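Local atomic coordinates of R-imine reductase (Streptomyces kanamyceticus, PDB entry 3ZGY), a protein that catalyses the NADPH-dependent, R-selective reduction of an imine substrate. Residues T20-I25 with A41-T46; G28-A33 with A138-I143; A148-S153 with G167-G172. One frame throughout, in Å; residues are numbered along the deposited sequence.

Contact 1: residues T20-I25 with A41-T46; sequences TPVTVI and AGHPTT
With CG anti to the carbonyl carbon (chi1 -73°) and the imidazole swung across by chi2 (-80°), His43 turns ND1 onto Thr20 O. The N-H gives a hydrogen bond of 2.6 Å from His43 ND1 to Thr20 O, arriving on a lone pair in the carbonyl plane, with Thr20 O close to the plane of the imidazole at its edge. The same ring has Val22 as a neighbour: Val22 CG1 lies 3.8 Å from His43 ND1 and crosses the imidazole at a slant. Next to it Pro21 CB rests 4.1 Å from Pro44 CG, an apolar proline pair that leads into the strands.

From here the two backbones run parallel. Val22 N donates to Pro44 O (3.2 Å), Thr46 N to Val22 O (3.1 Å) and Val24 N to Thr46 O (2.9 Å), the last nearly on the line of the carbonyl bond. A water bridges Pro44 O and Thr46 OG1. On one sheet face Thr23 OG1 lies 3.7 Å from Thr46 CB, while that hydroxyl has its hydrogen bonds with Ser76 OG and Ala72 O. Val22 and Thr45 occupy the other face, where both touch Phe38 of helix 29-40. Thr45 OG1 turns back to His43 O, sitting above that carbonyl's plane.

Gly42, the C-prime residue of a Schellman motif, ends this helix and returns the chain to the sheet. Strand 22-25, helix 29-40 and strand 45-48 thus form the beta-alpha-beta crossover that opens a Rossmann fold, with the NADP(+)-binding residues Leu27 and Asn49 just beyond the ends of its two strands.

Contact 2: residues G28-A33 with A138-I143; sequences GLMGQA and AGPAAI
The Gly139-Pro140 peptide turns one face to the Met30 methyl, Met30 CE lying over it 3.7 Å from Pro140 N. The proline ring itself meets helix 29-40 carbon by carbon. Pro140 CG lies 3.8 Å from Leu29 CB, Pro140 CD is 3.9 Å from Met30 CE, and Pro140 CB is 3.9 Å from Ala33 CB. Three side chains of the first helical turns therefore gather round one ring.

Met30 CG is anti to the backbone N (chi1 -170°), and bends at chi2 (63°) and chi3 (75°) fold the thioether over to the loop, where Met30 CE comes 3.4 Å from Ala138 O. The sulfur meets the other end of the loop segment: Met30 SD is 3.7 Å from Ile143 CG1, the two side chains crossing at about a right angle.

The helix end belongs to the dinucleotide-binding turn of a Rossmann fold. Gly28 and Gly31 fit its GxGxxG pattern, and Gly28, Leu29 and Met30 bind NADP(+) in another crystal structure of this protein, although the present chain carries no cofactor. Across from Leu29 and Met30, residues 140-142 form a short 3-10 turn after strand 130-136, in which Ile143 N donates to Pro140 O and so keeps Ile143 beside the proline on the helix side of the turn. Ile143 CG1 reaches Ala33 CB as well as the sulfur, whereas Ile143 CG2 lies 3.7 Å from Ala33 O. With an alanine here both branches would be missing, and the Met30 thioether would probably lose its lateral support and be freer to turn. Ile136 of strand 130-136 flanks both Met30 and Ile143.

Contact 3: residues A148-S153 with G167-G172; sequences AVVLLS and GGLGAG
Ala148 and Gly172 make the close part of this contact, backbone against backbone. Gly172 CA lies 3.1 Å from Ala148 O in a CA-H...O contact with an angle of 147° at the hydrogen. Gly172 carries no side chain; a beta carbon there would point toward residues 148-153 and probably collide with Ala148 O. The Ala148 methyl is also turned to the loop, with Ala148 CB 3.3 Å from Leu169 O and 4.3 Å from Gly170 CA. Gly170 likewise leaves no evident room for a side chain: at its positive phi (137°) a beta carbon would be pressed against the preceding carbonyl, and it would probably also meet the Ala148 methyl.

Deeper in, Val150 CG2 stands 4.4 Å from Leu169 CB, a looser but buried apolar contact. Leu169 also packs on Leu34, Ala37 and Phe38 of helix 29-40. The looser, partly exposed side belongs to Val149, whose side chain starts away from the loop; with CG1 anti to the backbone N (chi1 -179°), Val149 CG1 still ends 4.2 Å from Gly172 O. Further along the strand, Leu151 packs on Phe221 of the second subunit.

A type I turn from Gly167 to Gly170 shapes the loop, with Gly170 N donating to Gly167 O (2.9 Å); Thr173 OG1 donates to Gly170 O. The chain then enters strand 173-175, which pairs in parallel with strand 150-153 through Val150, Leu152 and Thr174. Short helices link these two strands in a beta-alpha-beta connection at the far edge of the sheet, where strand 150-153 runs antiparallel to strand 130-136, an extension of the Rossmann domain.

How the contacts relate
All three contacts lie in the cofactor-binding domain, at different depths. Contact 1 is partly buried and contact 3 buried, and both reach the same sheet, one at its parallel first strands and the other near its far edge; contact 2 lies at the surface. Their chemistry follows: regular backbone hydrogen bonds in contact 1, apolar side chains in contact 2, and close glycine backbone in contact 3. Helix 29-40 ties them together, since it is the crossover of contact 1, a wall of contact 2 and a cover for Leu169 of contact 3. Contacts 1 and 2 touch through Val24 and Gly31, contacts 2 and 3 through Ala142 and Ala148.

Contact 1: residues T20-I25 with A41-T46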
ATOM      1  N   THR D  20      31.370  14.445  20.909  1.00 74.27           N
ATOM      2  CA  THR D  20      31.570  13.294  20.017  1.00 64.40           C
ATOM      3  C   THR D  20      31.777  13.634  18.556  1.00 51.67           C
ATOM      4  O   THR D  20      30.821  13.889  17.837  1.00 54.99           O
ATOM      5  CB  THR D  20      30.363  12.377  20.060  1.00 69.15           C
ATOM      6  OG1 THR D  20      29.920  12.275  21.403  1.00 72.51           O
ATOM      7  CG2 THR D  20      30.752  10.988  19.486  1.00 75.83           C
ATOM      8  N   PRO D  21      33.002  13.587  18.099  1.00 42.85           N
ATOM      9  CA  PRO D  21      33.256  13.813  16.691  1.00 45.43           C
ATOM     10  C   PRO D  21      32.724  12.714  15.780  1.00 46.32           C
ATOM     11  O   PRO D  21      32.735  11.548  16.175  1.00 54.99           O
ATOM     12  CB  PRO D  21      34.782  13.874  16.589  1.00 41.75           C
ATOM     13  CG  PRO D  21      35.322  13.463  17.906  1.00 40.04           C
ATOM     14  CD  PRO D  21      34.182  13.116  18.819  1.00 45.26           C
ATOM     15  N   VAL D  22      32.219  13.122  14.603  1.00 49.55           N
ATOM     16  CA  VAL D  22      31.669  12.223  13.606  1.00 49.90           C
ATOM     17  C   VAL D  22      32.049  12.643  12.179  1.00 46.76           C
ATOM     18  O   VAL D  22      32.033  13.809  11.875  1.00 40.76           O
ATOM     19  CB  VAL D  22      30.139  12.034  13.712  1.00 45.86           C
ATOM     20  CG1 VAL D  22      29.647  12.280  15.097  1.00 53.49           C
ATOM     21  CG2 VAL D  22      29.403  12.908  12.802  1.00 56.01           C
ATOM     22  N   THR D  23      32.396  11.660  11.341  1.00 41.06           N
ATOM     23  CA  THR D  23      32.738  11.868   9.955  1.00 39.42           C
ATOM     24  C   THR D  23      31.576  11.446   9.076  1.00 43.18           C
ATOM     25  O   THR D  23      30.816  10.512   9.426  1.00 51.26           O
ATOM     26  CB  THR D  23      34.004  11.106   9.608  1.00 41.36           C
ATOM     27  OG1 THR D  23      35.122  11.771  10.242  1.00 46.19           O
ATOM     28  CG2 THR D  23      34.237  11.046   8.134  1.00 43.42           C
ATOM     29  N   VAL D  24      31.373  12.181   7.976  1.00 40.32           N
ATOM     30  CA  VAL D  24      30.340  11.826   7.016  1.00 39.80           C
ATOM     31  C   VAL D  24      31.011  11.720   5.686  1.00 42.12           C
ATOM     32  O   VAL D  24      31.627  12.676   5.221  1.00 48.73           O
ATOM     33  CB  VAL D  24      29.193  12.839   6.964  1.00 39.81           C
ATOM     34  CG1 VAL D  24      28.274  12.523   5.807  1.00 41.52           C
ATOM     35  CG2 VAL D  24      28.386  12.798   8.246  1.00 44.22           C
ATOM     36  N   ILE D  25      30.858  10.565   5.047  1.00 42.18           N
ATOM     37  CA  ILE D  25      31.488  10.319   3.766  1.00 42.62           C
ATOM     38  C   ILE D  25      30.448  10.138   2.701  1.00 43.55           C
ATOM     39  O   ILE D  25      29.555   9.279   2.803  1.00 35.32           O
ATOM     40  CB  ILE D  25      32.402   9.111   3.828  1.00 43.67           C
ATOM     41  CG1 ILE D  25      33.669   9.527   4.576  1.00 49.31           C
ATOM     42  CG2 ILE D  25      32.778   8.642   2.436  1.00 45.58           C
ATOM     43  CD1 ILE D  25      34.450   8.366   5.118  1.00 55.13           C
ATOM     44  N   ALA D  41      23.341  19.360  15.823  1.00 52.89           N
ATOM     45  CA  ALA D  41      23.159  18.819  17.123  1.00 47.26           C
ATOM     46  C   ALA D  41      24.432  19.026  17.932  1.00 45.33           C
ATOM     47  O   ALA D  41      24.584  18.484  19.018  1.00 45.19           O
ATOM     48  CB  ALA D  41      22.834  17.341  17.019  1.00 46.43           C
ATOM     49  N   GLY D  42      25.375  19.772  17.392  1.00 38.57           N
ATOM     50  CA  GLY D  42      26.589  20.084  18.144  1.00 35.14           C
ATOM     51  C   GLY D  42      27.771  19.212  17.985  1.00 37.42           C
ATOM     52  O   GLY D  42      28.744  19.381  18.702  1.00 48.55           O
ATOM     53  N   HIS D  43      27.823  18.399  16.946  1.00 39.04           N
ATOM     54  CA  HIS D  43      28.964  17.454  16.825  1.00 37.59           C
ATOM     55  C   HIS D  43      30.085  18.083  16.003  1.00 43.89           C
ATOM     56  O   HIS D  43      29.829  18.766  15.006  1.00 43.25           O
ATOM     57  CB  HIS D  43      28.540  16.191  16.124  1.00 38.79           C
ATOM     58  CG  HIS D  43      27.692  15.294  16.940  1.00 41.60           C
ATOM     59  ND1 HIS D  43      28.234  14.456  17.876  1.00 41.97           N
ATOM     60  CD2 HIS D  43      26.348  15.102  16.973  1.00 44.58           C
ATOM     61  CE1 HIS D  43      27.255  13.799  18.471  1.00 54.29           C
ATOM     62  NE2 HIS D  43      26.099  14.184  17.951  1.00 43.66           N
ATOM     63  N   PRO D  44      31.316  17.922  16.451  1.00 46.00           N
ATOM     64  CA  PRO D  44      32.421  18.338  15.601  1.00 48.84           C
ATOM     65  C   PRO D  44      32.454  17.379  14.409  1.00 48.94           C
ATOM     66  O   PRO D  44      32.949  16.262  14.532  1.00 53.30           O
ATOM     67  CB  PRO D  44      33.689  18.217  16.503  1.00 41.95           C
ATOM     68  CG  PRO D  44      33.250  17.482  17.706  1.00 48.52           C
ATOM     69  CD  PRO D  44      31.738  17.480  17.785  1.00 48.64           C
ATOM     70  N   THR D  45      32.040  17.880  13.255  1.00 44.20           N
ATOM     71  CA  THR D  45      31.781  17.070  12.107  1.00 41.54           C
ATOM     72  C   THR D  45      32.790  17.263  10.990  1.00 46.92           C
ATOM     73  O   THR D  45      32.975  18.383  10.529  1.00 56.39           O
ATOM     74  CB  THR D  45      30.431  17.421  11.587  1.00 41.85           C
ATOM     75  OG1 THR D  45      29.466  17.287  12.636  1.00 41.97           O
ATOM     76  CG2 THR D  45      30.061  16.559  10.418  1.00 40.62           C
ATOM     77  N   THR D  46      33.487  16.184  10.588  1.00 45.64           N
ATOM     78  CA  THR D  46      34.371  16.184   9.419  1.00 41.95           C
ATOM     79  C   THR D  46      33.677  15.562   8.237  1.00 41.99           C
ATOM     80  O   THR D  46      32.860  14.664   8.379  1.00 45.91           O
ATOM     81  CB  THR D  46      35.610  15.377   9.691  1.00 44.69           C
ATOM     82  OG1 THR D  46      36.159  15.760  10.957  1.00 46.29           O
ATOM     83  CG2 THR D  46      36.647  15.584   8.639  1.00 47.50           C
TER
HETATM   84  O   HOH W   1      34.896  14.878  13.265  1.00 45.87           O

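Contact 2: residues G28-A33 with A138-I143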
ATOM      1  N   GLY D  28      26.028  13.566  -1.382  1.00 40.87           N
ATOM      2  CA  GLY D  28      24.880  13.718  -2.247  1.00 35.44           C
ATOM      3  C   GLY D  28      23.874  14.427  -1.397  1.00 42.17           C
ATOM      4  O   GLY D  28      24.202  14.974  -0.340  1.00 41.19           O
ATOM      5  N   LEU D  29      22.636  14.446  -1.844  1.00 46.36           N
ATOM      6  CA  LEU D  29      21.680  15.227  -1.115  1.00 59.73           C
ATOM      7  C   LEU D  29      21.660  14.727   0.308  1.00 57.85           C
ATOM      8  O   LEU D  29      21.774  15.526   1.268  1.00 66.86           O
ATOM      9  CB  LEU D  29      20.290  15.138  -1.748  1.00 62.10           C
ATOM     10  CG  LEU D  29      20.254  15.857  -3.128  1.00 61.35           C
ATOM     11  CD1 LEU D  29      18.910  15.577  -3.815  1.00 59.65           C
ATOM     12  CD2 LEU D  29      20.630  17.349  -3.026  1.00 50.21           C
ATOM     13  N   MET D  30      21.547  13.404   0.402  1.00 53.60           N
ATOM     14  CA  MET D  30      21.419  12.703   1.699  1.00 54.82           C
ATOM     15  C   MET D  30      22.670  12.818   2.580  1.00 49.34           C
ATOM     16  O   MET D  30      22.576  13.144   3.729  1.00 46.48           O
ATOM     17  CB  MET D  30      21.074  11.261   1.460  1.00 46.94           C
ATOM     18  CG  MET D  30      20.689  10.551   2.697  1.00 55.72           C
ATOM     19  SD  MET D  30      19.215  11.172   3.503  1.00 58.87           S
ATOM     20  CE  MET D  30      17.961  10.524   2.383  1.00 53.96           C
ATOM     21  N   GLY D  31      23.837  12.708   1.996  1.00 55.05           N
ATOM     22  CA  GLY D  31      25.050  12.983   2.722  1.00 52.68           C
ATOM     23  C   GLY D  31      25.038  14.349   3.377  1.00 52.24           C
ATOM     24  O   GLY D  31      25.390  14.481   4.557  1.00 50.82           O
ATOM     25  N   GLN D  32      24.684  15.375   2.610  1.00 49.75           N
ATOM     26  CA  GLN D  32      24.666  16.748   3.139  1.00 49.84           C
ATOM     27  C   GLN D  32      23.702  16.848   4.299  1.00 43.81           C
ATOM     28  O   GLN D  32      24.047  17.395   5.344  1.00 42.20           O
ATOM     29  CB  GLN D  32      24.349  17.764   2.052  1.00 54.97           C
ATOM     30  CG  GLN D  32      25.426  17.806   0.967  1.00 68.69           C
ATOM     31  CD  GLN D  32      25.114  18.829  -0.097  1.00 71.51           C
ATOM     32  OE1 GLN D  32      23.992  18.864  -0.553  1.00 75.84           O
ATOM     33  NE2 GLN D  32      26.085  19.666  -0.485  1.00 79.21           N
ATOM     34  N   ALA D  33      22.516  16.293   4.126  1.00 35.50           N
ATOM     35  CA  ALA D  33      21.550  16.267   5.170  1.00 36.17           C
ATOM     36  C   ALA D  33      22.056  15.585   6.430  1.00 42.97           C
ATOM     37  O   ALA D  33      21.868  16.103   7.541  1.00 49.39           O
ATOM     38  CB  ALA D  33      20.271  15.586   4.690  1.00 36.86           C
ATOM     39  N   ALA D 138      13.304   8.046   4.068  1.00 46.89           N
ATOM     40  CA  ALA D 138      12.793   9.374   4.152  1.00 53.38           C
ATOM     41  C   ALA D 138      13.659  10.170   3.252  1.00 50.51           C
ATOM     42  O   ALA D 138      14.683   9.695   2.800  1.00 59.91           O
ATOM     43  CB  ALA D 138      12.886   9.920   5.566  1.00 60.64           C
ATOM     44  N   GLY D 139      13.240  11.380   2.947  1.00 47.85           N
ATOM     45  CA  GLY D 139      14.027  12.206   2.036  1.00 44.24           C
ATOM     46  C   GLY D 139      15.013  12.981   2.873  1.00 48.35           C
ATOM     47  O   GLY D 139      14.878  13.021   4.106  1.00 53.31           O
ATOM     48  N   PRO D 140      15.955  13.657   2.216  1.00 41.03           N
ATOM     49  CA  PRO D 140      16.924  14.467   2.922  1.00 46.21           C
ATOM     50  C   PRO D 140      16.295  15.525   3.792  1.00 51.69           C
ATOM     51  O   PRO D 140      16.746  15.751   4.914  1.00 48.49           O
ATOM     52  CB  PRO D 140      17.744  15.100   1.815  1.00 44.06           C
ATOM     53  CG  PRO D 140      17.593  14.154   0.680  1.00 44.48           C
ATOM     54  CD  PRO D 140      16.211  13.597   0.790  1.00 39.29           C
ATOM     55  N   ALA D 141      15.271  16.180   3.276  1.00 60.32           N
ATOM     56  CA  ALA D 141      14.566  17.184   4.069  1.00 58.15           C
ATOM     57  C   ALA D 141      14.183  16.670   5.473  1.00 54.88           C
ATOM     58  O   ALA D 141      14.262  17.429   6.445  1.00 67.17           O
ATOM     59  CB  ALA D 141      13.347  17.657   3.321  1.00 55.83           C
ATOM     60  N   ALA D 142      13.787  15.401   5.597  1.00 49.96           N
ATOM     61  CA  ALA D 142      13.276  14.896   6.900  1.00 43.12           C
ATOM     62  C   ALA D 142      14.366  14.574   7.888  1.00 42.19           C
ATOM     63  O   ALA D 142      14.099  14.373   9.051  1.00 46.78           O
ATOM     64  CB  ALA D 142      12.403  13.671   6.695  1.00 43.77           C
ATOM     65  N   ILE D 143      15.606  14.491   7.436  1.00 46.77           N
ATOM     66  CA  ILE D 143      16.712  14.153   8.345  1.00 47.87           C
ATOM     67  C   ILE D 143      16.781  15.194   9.439  1.00 44.06           C
ATOM     68  O   ILE D 143      16.684  16.369   9.188  1.00 44.07           O
ATOM     69  CB  ILE D 143      18.069  14.089   7.620  1.00 48.65           C
ATOM     70  CG1 ILE D 143      18.066  13.017   6.533  1.00 47.52           C
ATOM     71  CG2 ILE D 143      19.201  13.845   8.598  1.00 56.00           C
ATOM     72  CD1 ILE D 143      17.673  11.639   7.011  1.00 47.49           C
TER

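Contact 3: residues A148-S153 with G167-G172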
ATOM      1  N   ALA D 148      12.005  11.857   9.923  1.00 62.44           N
ATOM      2  CA  ALA D 148      13.068  10.937   9.545  1.00 57.04           C
ATOM      3  C   ALA D 148      12.773   9.538  10.060  1.00 59.67           C
ATOM      4  O   ALA D 148      12.297   9.355  11.193  1.00 56.52           O
ATOM      5  CB  ALA D 148      14.400  11.380  10.105  1.00 55.11           C
ATOM      6  N   VAL D 149      13.064   8.572   9.203  1.00 53.17           N
ATOM      7  CA  VAL D 149      13.137   7.182   9.576  1.00 56.94           C
ATOM      8  C   VAL D 149      14.483   6.649   9.122  1.00 51.54           C
ATOM      9  O   VAL D 149      14.829   6.734   7.945  1.00 51.52           O
ATOM     10  CB  VAL D 149      12.038   6.350   8.901  1.00 55.87           C
ATOM     11  CG1 VAL D 149      12.141   4.906   9.353  1.00 53.38           C
ATOM     12  CG2 VAL D 149      10.678   6.903   9.239  1.00 49.30           C
ATOM     13  N   VAL D 150      15.247   6.121  10.067  1.00 53.01           N
ATOM     14  CA  VAL D 150      16.584   5.616   9.774  1.00 42.81           C
ATOM     15  C   VAL D 150      16.713   4.348  10.497  1.00 42.62           C
ATOM     16  O   VAL D 150      16.600   4.329  11.711  1.00 43.85           O
ATOM     17  CB  VAL D 150      17.644   6.572  10.270  1.00 40.12           C
ATOM     18  CG1 VAL D 150      18.987   6.001   9.940  1.00 43.75           C
ATOM     19  CG2 VAL D 150      17.468   7.921   9.614  1.00 37.41           C
ATOM     20  N   LEU D 151      16.861   3.265   9.755  1.00 45.41           N
ATOM     21  CA  LEU D 151      16.932   1.914  10.346  1.00 45.57           C
ATOM     22  C   LEU D 151      18.373   1.488  10.504  1.00 41.35           C
ATOM     23  O   LEU D 151      19.228   1.858   9.694  1.00 39.68           O
ATOM     24  CB  LEU D 151      16.207   0.940   9.473  1.00 48.06           C
ATOM     25  CG  LEU D 151      14.778   1.369   9.114  1.00 50.44           C
ATOM     26  CD1 LEU D 151      14.187   0.372   8.143  1.00 49.57           C
ATOM     27  CD2 LEU D 151      13.893   1.488  10.333  1.00 59.79           C
ATOM     28  N   LEU D 152      18.663   0.793  11.586  1.00 36.87           N
ATOM     29  CA  LEU D 152      20.039   0.395  11.871  1.00 41.19           C
ATOM     30  C   LEU D 152      20.026  -1.045  12.333  1.00 39.18           C
ATOM     31  O   LEU D 152      19.128  -1.437  13.057  1.00 44.10           O
ATOM     32  CB  LEU D 152      20.606   1.277  12.974  1.00 42.69           C
ATOM     33  CG  LEU D 152      20.762   2.757  12.665  1.00 42.24           C
ATOM     34  CD1 LEU D 152      21.181   3.498  13.895  1.00 45.96           C
ATOM     35  CD2 LEU D 152      21.794   3.018  11.602  1.00 43.35           C
ATOM     36  N   SER D 153      21.017  -1.824  11.941  1.00 34.37           N
ATOM     37  CA  SER D 153      21.080  -3.198  12.379  1.00 33.17           C
ATOM     38  C   SER D 153      22.525  -3.591  12.488  1.00 35.39           C
ATOM     39  O   SER D 153      23.407  -3.006  11.823  1.00 33.16           O
ATOM     40  CB  SER D 153      20.328  -4.111  11.410  1.00 37.09           C
ATOM     41  OG  SER D 153      20.810  -3.918  10.072  1.00 35.95           O
ATOM     42  N   GLY D 167      20.969   9.357  17.295  1.00 47.33           N
ATOM     43  CA  GLY D 167      19.605   9.861  17.524  1.00 47.40           C
ATOM     44  C   GLY D 167      19.444  11.281  17.000  1.00 48.32           C
ATOM     45  O   GLY D 167      18.336  11.696  16.679  1.00 44.46           O
ATOM     46  N   GLY D 168      20.564  11.997  16.876  1.00 48.55           N
ATOM     47  CA  GLY D 168      20.613  13.269  16.180  1.00 48.64           C
ATOM     48  C   GLY D 168      20.007  13.319  14.767  1.00 52.55           C
ATOM     49  O   GLY D 168      19.686  14.383  14.295  1.00 64.44           O
ATOM     50  N   LEU D 169      19.848  12.173  14.111  1.00 45.12           N
ATOM     51  CA  LEU D 169      19.248  12.092  12.822  1.00 41.21           C
ATOM     52  C   LEU D 169      17.735  12.087  12.869  1.00 45.16           C
ATOM     53  O   LEU D 169      17.070  12.143  11.810  1.00 48.86           O
ATOM     54  CB  LEU D 169      19.717  10.825  12.115  1.00 40.84           C
ATOM     55  CG  LEU D 169      21.231  10.685  11.986  1.00 45.33           C
ATOM     56  CD1 LEU D 169      21.571   9.335  11.382  1.00 44.27           C
ATOM     57  CD2 LEU D 169      21.828  11.791  11.115  1.00 47.11           C
ATOM     58  N   GLY D 170      17.162  12.027  14.051  1.00 41.93           N
ATOM     59  CA  GLY D 170      15.719  12.020  14.138  1.00 51.86           C
ATOM     60  C   GLY D 170      15.192  11.032  15.140  1.00 53.13           C
ATOM     61  O   GLY D 170      15.867  10.097  15.509  1.00 58.97           O
ATOM     62  N   ALA D 171      13.988  11.285  15.632  1.00 62.37           N
ATOM     63  CA  ALA D 171      13.401  10.411  16.620  1.00 61.48           C
ATOM     64  C   ALA D 171      13.016   9.104  15.940  1.00 60.03           C
ATOM     65  O   ALA D 171      12.833   8.088  16.609  1.00 63.85           O
ATOM     66  CB  ALA D 171      12.192  11.068  17.271  1.00 58.51           C
ATOM     67  N   GLY D 172      12.863   9.134  14.628  1.00 57.82           N
ATOM     68  CA  GLY D 172      12.548   7.911  13.922  1.00 63.89           C
ATOM     69  C   GLY D 172      13.721   6.952  13.741  1.00 60.44           C
ATOM     70  O   GLY D 172      13.543   5.873  13.156  1.00 52.39           O
TER